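PDB 3KH8: MaoC-like dehydratase from Phytophthora Capsici, which probably catalyses the reversible hydration of 2-enoyl-CoA thioesters to (3R)-3-hydroxyacyl-CoA, as its hydratase 2 relatives with paired hot dog folds do. Local coordinates for residues F84-V89 and Q128-L133; L160-T165 and K176-S181; V200-R205 and R294-G299; G301-Q306 and G320-T325. All blocks are in the same frame, centred on the assembly; numbering follows the deposited sequence.

Contact 1. Residues F84-V89 and Q128-L133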
loop_
_atom_site.group_PDB
_atom_site.type_symbol
_atom_site.label_atom_id
_atom_site.label_comp_id
_atom_site.label_asym_id
_atom_site.label_seq_id
_atom_site.Cartn_x
_atom_site.Cartn_y
_atom_site.Cartn_z
ATOM N N PHE A 84 -9.075 0.543 10.745
ATOM C CA PHE A 84 -10.086 -0.457 10.408
ATOM C C PHE A 84 -10.104 -1.533 11.500
ATOM O O PHE A 84 -9.044 -2.011 11.906
ATOM C CB PHE A 84 -9.908 -1.070 9.015
ATOM C CG PHE A 84 -11.108 -1.858 8.573
ATOM C CD1 PHE A 84 -12.213 -1.211 8.025
ATOM C CD2 PHE A 84 -11.164 -3.233 8.773
ATOM C CE1 PHE A 84 -13.346 -1.929 7.652
ATOM C CE2 PHE A 84 -12.293 -3.962 8.403
ATOM C CZ PHE A 84 -13.384 -3.312 7.845
ATOM N N PRO A 85 -11.306 -1.895 11.998
ATOM C CA PRO A 85 -11.407 -2.730 13.204
ATOM C C PRO A 85 -10.698 -4.088 13.165
ATOM O O PRO A 85 -10.321 -4.604 14.219
ATOM C CB PRO A 85 -12.919 -2.912 13.370
ATOM C CG PRO A 85 -13.482 -1.663 12.810
ATOM C CD PRO A 85 -12.633 -1.392 11.591
ATOM N N LEU A 86 -10.513 -4.658 11.977
ATOM C CA LEU A 86 -9.835 -5.947 11.853
ATOM C C LEU A 86 -8.302 -5.848 11.895
ATOM O O LEU A 86 -7.619 -6.872 11.981
ATOM C CB LEU A 86 -10.275 -6.679 10.576
ATOM C CG LEU A 86 -10.029 -8.197 10.547
ATOM C CD1 LEU A 86 -11.008 -8.928 11.468
ATOM C CD2 LEU A 86 -10.115 -8.745 9.129
ATOM N N TYR A 87 -7.759 -4.631 11.840
ATOM C CA TYR A 87 -6.299 -4.465 11.749
ATOM C C TYR A 87 -5.447 -5.270 12.757
ATOM O O TYR A 87 -4.393 -5.779 12.378
ATOM C CB TYR A 87 -5.878 -2.979 11.718
ATOM C CG TYR A 87 -4.373 -2.807 11.648
ATOM C CD1 TYR A 87 -3.667 -3.171 10.504
ATOM C CD2 TYR A 87 -3.654 -2.312 12.734
ATOM C CE1 TYR A 87 -2.275 -3.033 10.435
ATOM C CE2 TYR A 87 -2.265 -2.173 12.678
ATOM C CZ TYR A 87 -1.588 -2.533 11.527
ATOM O OH TYR A 87 -0.223 -2.401 11.462
ATOM N N PRO A 88 -5.893 -5.407 14.029
ATOM C CA PRO A 88 -5.087 -6.194 14.978
ATOM C C PRO A 88 -4.605 -7.578 14.497
ATOM O O PRO A 88 -3.561 -8.034 14.956
ATOM C CB PRO A 88 -6.015 -6.324 16.186
ATOM C CG PRO A 88 -6.771 -5.057 16.178
ATOM C CD PRO A 88 -7.016 -4.740 14.720
ATOM N N VAL A 89 -5.323 -8.223 13.570
ATOM C CA VAL A 89 -4.880 -9.518 13.019
ATOM C C VAL A 89 -3.501 -9.464 12.356
ATOM O O VAL A 89 -2.833 -10.490 12.223
ATOM C CB VAL A 89 -5.893 -10.154 12.010
ATOM C CG1 VAL A 89 -7.251 -10.323 12.653
ATOM C CG2 VAL A 89 -5.991 -9.349 10.704
ATOM N N GLN A 128 -10.455 -18.023 12.223
ATOM C CA GLN A 128 -10.015 -16.779 12.847
ATOM C C GLN A 128 -11.130 -16.124 13.652
ATOM O O GLN A 128 -12.261 -15.997 13.180
ATOM C CB GLN A 128 -9.478 -15.790 11.804
ATOM C CG GLN A 128 -8.833 -14.535 12.410
ATOM C CD GLN A 128 -7.568 -14.855 13.187
ATOM O OE1 GLN A 128 -6.685 -15.549 12.688
ATOM N NE2 GLN A 128 -7.483 -14.363 14.417
ATOM N N SER A 129 -10.791 -15.708 14.865
ATOM C CA SER A 129 -11.692 -14.947 15.711
ATOM C C SER A 129 -11.004 -13.660 16.148
ATOM O O SER A 129 -9.816 -13.667 16.484
ATOM C CB SER A 129 -12.097 -15.767 16.936
ATOM O OG SER A 129 -12.893 -14.992 17.809
ATOM N N VAL A 130 -11.757 -12.562 16.123
ATOM C CA VAL A 130 -11.274 -11.260 16.575
ATOM C C VAL A 130 -12.308 -10.633 17.500
ATOM O O VAL A 130 -13.462 -10.441 17.114
ATOM C CB VAL A 130 -10.977 -10.304 15.388
ATOM C CG1 VAL A 130 -10.496 -8.948 15.889
ATOM C CG2 VAL A 130 -9.938 -10.910 14.458
ATOM N N GLU A 131 -11.889 -10.334 18.726
ATOM C CA GLU A 131 -12.732 -9.643 19.689
ATOM C C GLU A 131 -12.097 -8.307 20.059
ATOM O O GLU A 131 -10.962 -8.265 20.535
ATOM C CB GLU A 131 -12.944 -10.498 20.943
ATOM C CG GLU A 131 -13.951 -9.898 21.916
ATOM C CD GLU A 131 -14.068 -10.667 23.223
ATOM O OE1 GLU A 131 -13.449 -11.749 23.361
ATOM O OE2 GLU A 131 -14.793 -10.177 24.118
ATOM N N ILE A 132 -12.836 -7.220 19.838
ATOM C CA ILE A 132 -12.315 -5.878 20.083
ATOM C C ILE A 132 -12.845 -5.330 21.411
ATOM O O ILE A 132 -14.043 -5.072 21.554
ATOM C CB ILE A 132 -12.637 -4.903 18.915
ATOM C CG1 ILE A 132 -12.211 -5.496 17.560
ATOM C CG2 ILE A 132 -11.996 -3.526 19.153
ATOM C CD1 ILE A 132 -10.709 -5.834 17.447
ATOM N N LEU A 133 -11.943 -5.175 22.374
ATOM C CA LEU A 133 -12.280 -4.595 23.673
ATOM C C LEU A 133 -12.286 -3.068 23.604
ATOM O O LEU A 133 -13.163 -2.417 24.172
ATOM C CB LEU A 133 -11.308 -5.081 24.760
ATOM C CG LEU A 133 -11.302 -6.543 25.244
ATOM C CD1 LEU A 133 -12.707 -7.129 25.395
ATOM C CD2 LEU A 133 -10.415 -7.451 24.379
#

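Contact 2. Residues L160-T165 and K176-S181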
loop_
_atom_site.group_PDB
_atom_site.type_symbol
_atom_site.label_atom_id
_atom_site.label_comp_id
_atom_site.label_asym_id
_atom_site.label_seq_id
_atom_site.Cartn_x
_atom_site.Cartn_y
_atom_site.Cartn_z
ATOM N N LEU A 160 -6.954 -29.628 15.075
ATOM C CA LEU A 160 -7.164 -28.184 15.188
ATOM C C LEU A 160 -6.377 -27.601 16.359
ATOM O O LEU A 160 -6.691 -27.862 17.526
ATOM C CB LEU A 160 -8.651 -27.827 15.309
ATOM C CG LEU A 160 -8.959 -26.324 15.442
ATOM C CD1 LEU A 160 -8.757 -25.583 14.123
ATOM C CD2 LEU A 160 -10.365 -26.091 15.978
ATOM N N MET A 161 -5.349 -26.821 16.033
ATOM C CA MET A 161 -4.589 -26.081 17.036
ATOM C C MET A 161 -5.077 -24.635 17.093
ATOM O O MET A 161 -5.062 -23.926 16.085
ATOM C CB MET A 161 -3.088 -26.127 16.731
ATOM C CG MET A 161 -2.220 -25.534 17.838
ATOM S SD MET A 161 -0.445 -25.698 17.555
ATOM C CE MET A 161 -0.158 -24.452 16.299
ATOM N N GLU A 162 -5.511 -24.208 18.274
ATOM C CA GLU A 162 -5.955 -22.832 18.473
ATOM C C GLU A 162 -4.904 -22.031 19.231
ATOM O O GLU A 162 -4.495 -22.417 20.325
ATOM C CB GLU A 162 -7.291 -22.781 19.213
ATOM C CG GLU A 162 -8.475 -23.333 18.427
ATOM C CD GLU A 162 -9.807 -23.025 19.091
ATOM O OE1 GLU A 162 -9.929 -23.224 20.319
ATOM O OE2 GLU A 162 -10.737 -22.585 18.383
ATOM N N THR A 163 -4.472 -20.924 18.628
ATOM C CA THR A 163 -3.494 -20.018 19.235
ATOM C C THR A 163 -4.150 -18.674 19.542
ATOM O O THR A 163 -4.639 -17.980 18.640
ATOM C CB THR A 163 -2.254 -19.815 18.327
ATOM O OG1 THR A 163 -1.615 -21.076 18.099
ATOM C CG2 THR A 163 -1.249 -18.853 18.964
ATOM N N GLN A 164 -4.157 -18.323 20.825
ATOM C CA GLN A 164 -4.750 -17.089 21.297
ATOM C C GLN A 164 -3.700 -15.989 21.410
ATOM O O GLN A 164 -2.575 -16.235 21.840
ATOM C CB GLN A 164 -5.416 -17.318 22.654
ATOM C CG GLN A 164 -6.050 -16.086 23.279
ATOM C CD GLN A 164 -6.707 -16.393 24.612
ATOM O OE1 GLN A 164 -7.627 -17.202 24.688
ATOM N NE2 GLN A 164 -6.233 -15.745 25.673
ATOM N N THR A 165 -4.085 -14.781 21.016
ATOM C CA THR A 165 -3.249 -13.600 21.193
ATOM C C THR A 165 -4.063 -12.516 21.880
ATOM O O THR A 165 -5.138 -12.144 21.412
ATOM C CB THR A 165 -2.697 -13.078 19.846
ATOM O OG1 THR A 165 -1.920 -14.104 19.224
ATOM C CG2 THR A 165 -1.817 -11.847 20.058
ATOM N N LYS A 176 -8.538 -9.386 21.544
ATOM C CA LYS A 176 -8.270 -10.804 21.730
ATOM C C LYS A 176 -8.479 -11.529 20.402
ATOM O O LYS A 176 -9.551 -11.442 19.793
ATOM C CB LYS A 176 -9.178 -11.375 22.821
ATOM C CG LYS A 176 -8.958 -12.848 23.137
ATOM C CD LYS A 176 -9.910 -13.300 24.230
ATOM C CE LYS A 176 -9.934 -14.810 24.347
ATOM N NZ LYS A 176 -11.054 -15.276 25.212
ATOM N N LEU A 177 -7.439 -12.225 19.956
ATOM C CA LEU A 177 -7.480 -12.970 18.704
ATOM C C LEU A 177 -7.334 -14.456 18.988
ATOM O O LEU A 177 -6.547 -14.852 19.846
ATOM C CB LEU A 177 -6.348 -12.532 17.764
ATOM C CG LEU A 177 -5.993 -11.050 17.583
ATOM C CD1 LEU A 177 -4.763 -10.916 16.687
ATOM C CD2 LEU A 177 -7.151 -10.258 17.015
ATOM N N ILE A 178 -8.101 -15.272 18.275
ATOM C CA ILE A 178 -7.882 -16.715 18.282
ATOM C C ILE A 178 -7.740 -17.209 16.849
ATOM O O ILE A 178 -8.650 -17.050 16.027
ATOM C CB ILE A 178 -9.002 -17.495 19.023
ATOM C CG1 ILE A 178 -9.106 -17.026 20.480
ATOM C CG2 ILE A 178 -8.736 -19.009 18.950
ATOM C CD1 ILE A 178 -10.418 -17.383 21.163
ATOM N N SER A 179 -6.578 -17.790 16.565
ATOM C CA SER A 179 -6.269 -18.343 15.257
ATOM C C SER A 179 -6.347 -19.863 15.309
ATOM O O SER A 179 -5.771 -20.487 16.202
ATOM C CB SER A 179 -4.868 -17.907 14.822
ATOM O OG SER A 179 -4.508 -18.502 13.586
ATOM N N GLY A 180 -7.059 -20.451 14.351
ATOM C CA GLY A 180 -7.175 -21.901 14.254
ATOM C C GLY A 180 -6.381 -22.463 13.090
ATOM O O GLY A 180 -6.647 -22.133 11.932
ATOM N N SER A 181 -5.393 -23.300 13.403
ATOM C CA SER A 181 -4.617 -24.010 12.384
ATOM C C SER A 181 -5.057 -25.464 12.303
ATOM O O SER A 181 -5.246 -26.121 13.329
ATOM C CB SER A 181 -3.117 -23.936 12.678
ATOM O OG SER A 181 -2.617 -22.629 12.470
#

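Contact 3. Residues V200-R205 and R294-G299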
loop_
_atom_site.group_PDB
_atom_site.type_symbol
_atom_site.label_atom_id
_atom_site.label_comp_id
_atom_site.label_asym_id
_atom_site.label_seq_id
_atom_site.Cartn_x
_atom_site.Cartn_y
_atom_site.Cartn_z
ATOM N N VAL A 200 -21.578 -22.110 14.250
ATOM C CA VAL A 200 -22.411 -21.184 13.496
ATOM C C VAL A 200 -23.234 -21.929 12.444
ATOM O O VAL A 200 -22.691 -22.633 11.590
ATOM C CB VAL A 200 -21.566 -20.058 12.845
ATOM C CG1 VAL A 200 -22.428 -19.175 11.944
ATOM C CG2 VAL A 200 -20.886 -19.225 13.923
ATOM N N GLN A 201 -24.551 -21.782 12.534
ATOM C CA GLN A 201 -25.456 -22.353 11.545
ATOM C C GLN A 201 -25.931 -21.242 10.616
ATOM O O GLN A 201 -26.705 -20.378 11.016
ATOM C CB GLN A 201 -26.631 -23.067 12.228
ATOM C CG GLN A 201 -26.191 -24.255 13.085
ATOM C CD GLN A 201 -27.318 -24.909 13.880
ATOM O OE1 GLN A 201 -28.504 -24.664 13.648
ATOM N NE2 GLN A 201 -26.939 -25.757 14.824
ATOM N N ILE A 202 -25.430 -21.254 9.384
ATOM C CA ILE A 202 -25.848 -20.283 8.374
ATOM C C ILE A 202 -27.314 -20.560 8.011
ATOM O O ILE A 202 -27.657 -21.691 7.661
ATOM C CB ILE A 202 -24.938 -20.336 7.111
ATOM C CG1 ILE A 202 -23.485 -19.940 7.445
ATOM C CG2 ILE A 202 -25.516 -19.497 5.960
ATOM C CD1 ILE A 202 -23.298 -18.564 8.093
ATOM N N PRO A 203 -28.182 -19.536 8.125
ATOM C CA PRO A 203 -29.613 -19.719 7.852
ATOM C C PRO A 203 -29.876 -20.130 6.408
ATOM O O PRO A 203 -29.136 -19.736 5.508
ATOM C CB PRO A 203 -30.210 -18.334 8.134
ATOM C CG PRO A 203 -29.223 -17.664 9.037
ATOM C CD PRO A 203 -27.885 -18.163 8.579
ATOM N N LYS A 204 -30.922 -20.926 6.201
ATOM C CA LYS A 204 -31.263 -21.433 4.871
ATOM C C LYS A 204 -32.053 -20.415 4.051
ATOM O O LYS A 204 -32.129 -20.509 2.824
ATOM C CB LYS A 204 -32.026 -22.757 4.983
ATOM C CG LYS A 204 -31.192 -23.913 5.548
ATOM C CD LYS A 204 -29.985 -24.214 4.663
ATOM C CE LYS A 204 -29.130 -25.339 5.224
ATOM N NZ LYS A 204 -28.010 -25.664 4.291
ATOM N N ARG A 205 -32.625 -19.435 4.739
ATOM C CA ARG A 205 -33.358 -18.357 4.090
ATOM C C ARG A 205 -32.442 -17.492 3.213
ATOM O O ARG A 205 -31.213 -17.543 3.329
ATOM C CB ARG A 205 -34.068 -17.498 5.143
ATOM C CG ARG A 205 -33.133 -16.833 6.155
ATOM C CD ARG A 205 -33.888 -16.392 7.404
ATOM N NE ARG A 205 -33.062 -15.589 8.306
ATOM C CZ ARG A 205 -32.837 -14.289 8.145
ATOM N NH1 ARG A 205 -33.371 -13.651 7.114
ATOM N NH2 ARG A 205 -32.079 -13.625 9.009
ATOM N N ARG A 294 -22.586 -12.286 1.918
ATOM C CA ARG A 294 -24.001 -12.557 2.209
ATOM C C ARG A 294 -24.246 -12.357 3.695
ATOM O O ARG A 294 -23.559 -12.958 4.516
ATOM C CB ARG A 294 -24.363 -14.004 1.864
ATOM C CG ARG A 294 -24.052 -14.448 0.455
ATOM C CD ARG A 294 -24.211 -15.958 0.350
ATOM N NE ARG A 294 -24.201 -16.405 -1.038
ATOM C CZ ARG A 294 -24.051 -17.671 -1.423
ATOM N NH1 ARG A 294 -23.880 -18.632 -0.522
ATOM N NH2 ARG A 294 -24.059 -17.970 -2.711
ATOM N N MET A 295 -25.233 -11.535 4.042
ATOM C CA MET A 295 -25.462 -11.185 5.443
ATOM C C MET A 295 -26.882 -11.484 5.932
ATOM O O MET A 295 -27.870 -11.132 5.275
ATOM C CB MET A 295 -25.085 -9.720 5.699
ATOM C CG MET A 295 -23.595 -9.418 5.456
ATOM S SD MET A 295 -23.199 -7.661 5.311
ATOM C CE MET A 295 -23.745 -7.290 3.647
ATOM N N TRP A 296 -26.964 -12.144 7.085
ATOM C CA TRP A 296 -28.238 -12.486 7.711
ATOM C C TRP A 296 -28.343 -11.809 9.079
ATOM O O TRP A 296 -27.574 -12.117 9.995
ATOM C CB TRP A 296 -28.365 -14.001 7.897
ATOM C CG TRP A 296 -28.544 -14.818 6.639
ATOM C CD1 TRP A 296 -29.731 -15.214 6.081
ATOM C CD2 TRP A 296 -27.509 -15.377 5.816
ATOM N NE1 TRP A 296 -29.498 -15.969 4.954
ATOM C CE2 TRP A 296 -28.144 -16.084 4.768
ATOM C CE3 TRP A 296 -26.106 -15.341 5.855
ATOM C CZ2 TRP A 296 -27.426 -16.756 3.770
ATOM C CZ3 TRP A 296 -25.390 -16.004 4.858
ATOM C CH2 TRP A 296 -26.054 -16.700 3.829
ATOM N N GLN A 297 -29.288 -10.880 9.197
ATOM C CA GLN A 297 -29.606 -10.237 10.471
ATOM C C GLN A 297 -30.321 -11.243 11.369
ATOM O O GLN A 297 -31.348 -11.807 10.986
ATOM C CB GLN A 297 -30.478 -8.993 10.228
ATOM C CG GLN A 297 -31.017 -8.299 11.488
ATOM C CD GLN A 297 -29.939 -7.604 12.300
ATOM O OE1 GLN A 297 -29.517 -8.098 13.346
ATOM N NE2 GLN A 297 -29.481 -6.456 11.817
ATOM N N GLU A 298 -29.765 -11.484 12.552
ATOM C CA GLU A 298 -30.373 -12.412 13.505
ATOM C C GLU A 298 -30.921 -11.705 14.746
ATOM O O GLU A 298 -31.447 -12.347 15.654
ATOM C CB GLU A 298 -29.397 -13.530 13.887
ATOM C CG GLU A 298 -29.054 -14.471 12.736
ATOM C CD GLU A 298 -30.232 -15.320 12.294
ATOM O OE1 GLU A 298 -30.539 -16.317 12.981
ATOM O OE2 GLU A 298 -30.844 -15.002 11.254
ATOM N N GLY A 299 -30.805 -10.381 14.773
ATOM C CA GLY A 299 -31.283 -9.583 15.898
ATOM C C GLY A 299 -30.331 -9.627 17.075
ATOM O O GLY A 299 -29.375 -10.412 17.088
#

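Contact 4. Residues G301-Q306 and G320-T325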
loop_
_atom_site.group_PDB
_atom_site.type_symbol
_atom_site.label_atom_id
_atom_site.label_comp_id
_atom_site.label_asym_id
_atom_site.label_seq_id
_atom_site.Cartn_x
_atom_site.Cartn_y
_atom_site.Cartn_z
ATOM N N GLY A 301 -28.063 -7.672 17.863
ATOM C CA GLY A 301 -26.717 -7.259 17.465
ATOM C C GLY A 301 -25.858 -8.384 16.919
ATOM O O GLY A 301 -24.630 -8.319 16.997
ATOM N N LYS A 302 -26.496 -9.414 16.364
ATOM C CA LYS A 302 -25.768 -10.549 15.792
ATOM C C LYS A 302 -26.082 -10.737 14.314
ATOM O O LYS A 302 -27.249 -10.790 13.915
ATOM C CB LYS A 302 -26.046 -11.839 16.573
ATOM C CG LYS A 302 -25.146 -13.013 16.180
ATOM C CD LYS A 302 -25.473 -14.294 16.944
ATOM C CE LYS A 302 -26.653 -15.037 16.321
ATOM N NZ LYS A 302 -26.791 -16.406 16.886
ATOM N N VAL A 303 -25.027 -10.835 13.507
ATOM C CA VAL A 303 -25.162 -11.052 12.069
ATOM C C VAL A 303 -24.370 -12.277 11.641
ATOM O O VAL A 303 -23.173 -12.399 11.937
ATOM C CB VAL A 303 -24.702 -9.816 11.246
ATOM C CG1 VAL A 303 -24.860 -10.061 9.741
ATOM C CG2 VAL A 303 -25.475 -8.581 11.662
ATOM N N LEU A 304 -25.045 -13.186 10.948
ATOM C CA LEU A 304 -24.377 -14.335 10.365
ATOM C C LEU A 304 -24.052 -14.017 8.911
ATOM O O LEU A 304 -24.770 -13.247 8.261
ATOM C CB LEU A 304 -25.224 -15.606 10.512
ATOM C CG LEU A 304 -25.631 -15.980 11.949
ATOM C CD1 LEU A 304 -26.375 -17.305 11.987
ATOM C CD2 LEU A 304 -24.432 -16.021 12.913
ATOM N N PHE A 305 -22.951 -14.571 8.413
ATOM C CA PHE A 305 -22.491 -14.218 7.073
ATOM C C PHE A 305 -21.592 -15.247 6.409
ATOM O O PHE A 305 -21.015 -16.116 7.072
ATOM C CB PHE A 305 -21.810 -12.842 7.076
ATOM C CG PHE A 305 -20.477 -12.819 7.767
ATOM C CD1 PHE A 305 -20.395 -12.610 9.138
ATOM C CD2 PHE A 305 -19.301 -12.999 7.040
ATOM C CE1 PHE A 305 -19.163 -12.581 9.780
ATOM C CE2 PHE A 305 -18.061 -12.979 7.673
ATOM C CZ PHE A 305 -17.991 -12.762 9.042
ATOM N N GLN A 306 -21.500 -15.136 5.088
ATOM C CA GLN A 306 -20.554 -15.889 4.283
ATOM C C GLN A 306 -19.924 -14.944 3.271
ATOM O O GLN A 306 -20.537 -13.946 2.886
ATOM C CB GLN A 306 -21.262 -17.000 3.511
ATOM C CG GLN A 306 -21.902 -18.100 4.350
ATOM C CD GLN A 306 -22.605 -19.118 3.475
ATOM O OE1 GLN A 306 -23.440 -18.762 2.644
ATOM N NE2 GLN A 306 -22.255 -20.388 3.640
ATOM N N GLY A 320 -19.646 -17.451 9.398
ATOM C CA GLY A 320 -19.341 -16.126 9.914
ATOM C C GLY A 320 -20.332 -15.642 10.950
ATOM O O GLY A 320 -21.545 -15.706 10.737
ATOM N N GLU A 321 -19.808 -15.173 12.081
ATOM C CA GLU A 321 -20.624 -14.547 13.117
ATOM C C GLU A 321 -20.048 -13.182 13.479
ATOM O O GLU A 321 -18.897 -13.073 13.905
ATOM C CB GLU A 321 -20.717 -15.433 14.360
ATOM C CG GLU A 321 -21.503 -14.805 15.503
ATOM C CD GLU A 321 -21.415 -15.615 16.777
ATOM O OE1 GLU A 321 -22.150 -16.613 16.898
ATOM O OE2 GLU A 321 -20.606 -15.247 17.655
ATOM N N PHE A 322 -20.859 -12.147 13.298
ATOM C CA PHE A 322 -20.460 -10.773 13.572
ATOM C C PHE A 322 -21.326 -10.215 14.695
ATOM O O PHE A 322 -22.550 -10.342 14.658
ATOM C CB PHE A 322 -20.619 -9.932 12.303
ATOM C CG PHE A 322 -20.309 -8.465 12.481
ATOM C CD1 PHE A 322 -21.279 -7.503 12.214
ATOM C CD2 PHE A 322 -19.045 -8.046 12.887
ATOM C CE1 PHE A 322 -21.002 -6.145 12.363
ATOM C CE2 PHE A 322 -18.758 -6.696 13.041
ATOM C CZ PHE A 322 -19.736 -5.740 12.775
ATOM N N VAL A 323 -20.687 -9.615 15.695
ATOM C CA VAL A 323 -21.412 -8.970 16.788
ATOM C C VAL A 323 -21.114 -7.473 16.796
ATOM O O VAL A 323 -19.952 -7.059 16.781
ATOM C CB VAL A 323 -21.099 -9.621 18.169
ATOM C CG1 VAL A 323 -21.854 -8.911 19.297
ATOM C CG2 VAL A 323 -21.443 -11.110 18.152
ATOM N N TYR A 324 -22.176 -6.673 16.801
ATOM C CA TYR A 324 -22.055 -5.225 16.826
ATOM C C TYR A 324 -22.995 -4.610 17.867
ATOM O O TYR A 324 -23.958 -5.251 18.302
ATOM C CB TYR A 324 -22.318 -4.636 15.432
ATOM C CG TYR A 324 -23.762 -4.697 14.983
ATOM C CD1 TYR A 324 -24.322 -5.889 14.521
ATOM C CD2 TYR A 324 -24.569 -3.560 15.016
ATOM C CE1 TYR A 324 -25.648 -5.948 14.111
ATOM C CE2 TYR A 324 -25.898 -3.608 14.607
ATOM C CZ TYR A 324 -26.429 -4.804 14.157
ATOM O OH TYR A 324 -27.739 -4.859 13.755
ATOM N N THR A 325 -22.696 -3.374 18.267
ATOM C CA THR A 325 -23.566 -2.601 19.157
ATOM C C THR A 325 -24.797 -2.117 18.391
ATOM O O THR A 325 -24.676 -1.424 17.379
ATOM C CB THR A 325 -22.819 -1.395 19.779
ATOM O OG1 THR A 325 -21.624 -1.852 20.421
ATOM C CG2 THR A 325 -23.692 -0.683 20.806
HETATM O O HOH W 1 -29.323 -6.575 15.428
HETATM O O HOH W 2 -24.424 -17.844 15.839
#

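Contact 1. Residues F84-V89 and Q128-L133
Gln128 touches the loop only lightly: its NE2 lies 4.4 Å from CG1 of Val89. The amide is turned back on its own strand, where NE2 gives a hydrogen bond to Ser129 O (3.2 Å), approaching from above the carbonyl plane. OE1 has a weak hydrogen bond from His125. Val130 is the centre of the contact. Its CG2 branch stands anti to the carbonyl carbon and meets two side chains at about right angles. Val89 CG1 presses on Val130 CG2 at 3.3 Å, closer than two methyl groups normally sit. Leu86 CD1 reaches the same Val130 CG2 at 3.7 Å. Leu86 starts out away from the strand, but chi1 (-160°) turns CG toward it and chi2 (73°) carries CD1 on. Farther along, Ile132 sends CD1 to the turn and the 3-10 residue after it. Ile132 CD1 lies 3.5 Å from Pro85 O and 4.2 Å from Pro88 CG. The facing loop is compact. A type I turn from Phe84 to Tyr87 is closed by Tyr87 N to Phe84 O, and a short 3-10 segment follows. Strand 274-281 lies beside strand 123-132, and its Ile277 touches both Leu86 and Val130. No hydrogen bond joins the two segments. The loop is therefore held to the buried side of this strand by apolar packing, while backbone bonds shape the turn and tie the strand to its sheet neighbours.

Contact 2. Residues L160-T165 and K176-S181
Leu160 CD1 reaches diagonally to the CA of Gly180, the glycine paired with Glu162, at 4.0 Å. Next to it, Ile178 CG2 lies against Glu162 CB (4.0 Å). Glu162 is buried, and its carboxylate is held by a salt bridge to Arg194 and a hydrogen bond to Ser151. This is the close part of the contact, together with the backbone. Three hydrogen-bonded pairs, Met161 with Ser181, Thr163 with Ser179 and Thr165 with Leu177, give six bonds of regular antiparallel form. The straightest runs from Ser179 N to Thr163 O (2.8 Å, 179°). The contact loosens toward the Gln164 end of the same face. Gln164 and Lys176 are both extended and only partly buried; Gln164 OE1 meets Lys176 CE at 3.3 Å, while Lys176 NZ stays 4.0 Å from Gln164 OE1. On the opposite face, Met161, Thr163, Ser179 and Ser181 are partly exposed, but Thr165 and Leu177 are buried. The hairpin of strands 158-169 and 172-184 thus owes its register to the backbone bonds, with side chains adding mainly van der Waals contact.

Contact 3. Residues V200-R205 and R294-G299
Trp296 NE1 donates a hydrogen bond to the backbone oxygen of Arg205 (2.8 Å, 164°). The acceptor lies in the indole plane, but the donor sits well above the carbonyl plane of Arg205. One face of the indole is covered by the loop. Ile202 CG2 sits 3.9 Å from the centroid of the six-membered ring of Trp296. Pro203 CD lies 4.0 Å from the centroid of its five-membered ring. Both are CH-pi contacts, and together they span the bicycle. Arg205 runs past the pyrrole edge. Its chi1 of 60° tucks CG in over its own backbone, and the chain then extends to the guanidinium. Trp296 CD1 stands over the centre of one guanidinium face, the two planes being nearly perpendicular. In the guanidinium plane, Arg205 NH2 makes a straight salt bridge to Glu298 OE2 (2.9 Å). NH1 has a second partner, Asp208, so the arginine links two acids at the protein surface. Pro203 CG also touches Glu298 OE2, at 3.8 Å. Met295, the neighbour of Trp296, packs on Leu262 and Phe266 of helix 251-266. The tryptophan instead meets the 200-205 loop. The arrangement belongs to the MaoC-like hot dog domain: one side of the curved sheet holds the long helix, and here the segment leading into strand 209-214 lies on the other.

Contact 4. Residues G301-Q306 and G320-T325
Gly320, Gly301 and Phe305 lose the most surface here, and each glycine lies under an aromatic ring. Gly320 CA sits 3.7 Å from the centroid of the Phe305 ring, close to the ring normal, in a CH-pi contact. A chi1 of 71° swings the Phe305 ring over the facing strand. The two residues also form a hydrogen-bonded antiparallel pair. Phe305 N to Gly320 O is 2.9 Å, and the return bond to Phe305 O is weak. An aromatic across from glycine, as here, is a known pairing in antiparallel sheets. At the other end, Gly301, the loop residue just before strand 302-309, places its CA over the face of the Tyr324 ring, 4.2 Å from its centroid. Tyr324 N hydrogen-bonds to Gly301 O (3.0 Å), and a water joins Gly301 N to Tyr324 OH, which also hydrogen-bonds to Gln297. Between the two ends of the contact, Val303 CG2 packs on Tyr324 CE1 (3.6 Å). On the opposite face, a water bridges Lys302 NZ and Glu321 OE1; this acid has a direct salt bridge to Arg278. Ring carbon shields the bare backbone at both ends of this hairpin contact, while water mediates between the opposite charges.

In the fold
From the N terminus, contact 1 comes first and closes a loop of 38 residues, bringing the segment before helix 91-94 onto strand 123-132. Contact 2 then pairs the two strands of a hairpin, and contacts 1 and 2 touch through backbone hydrogen bonds between strands 123-132 and 172-184. Contact 3 closes the longest loop, 88 residues, within the MaoC-like range. Contact 4 is again a hairpin and joins contact 3 through neighbouring strands 290-297 and 302-309. The four follow in series; none nests or crosses. Strands 123-132 and 274-281 pair between the two groups, joining both halves into one sheet.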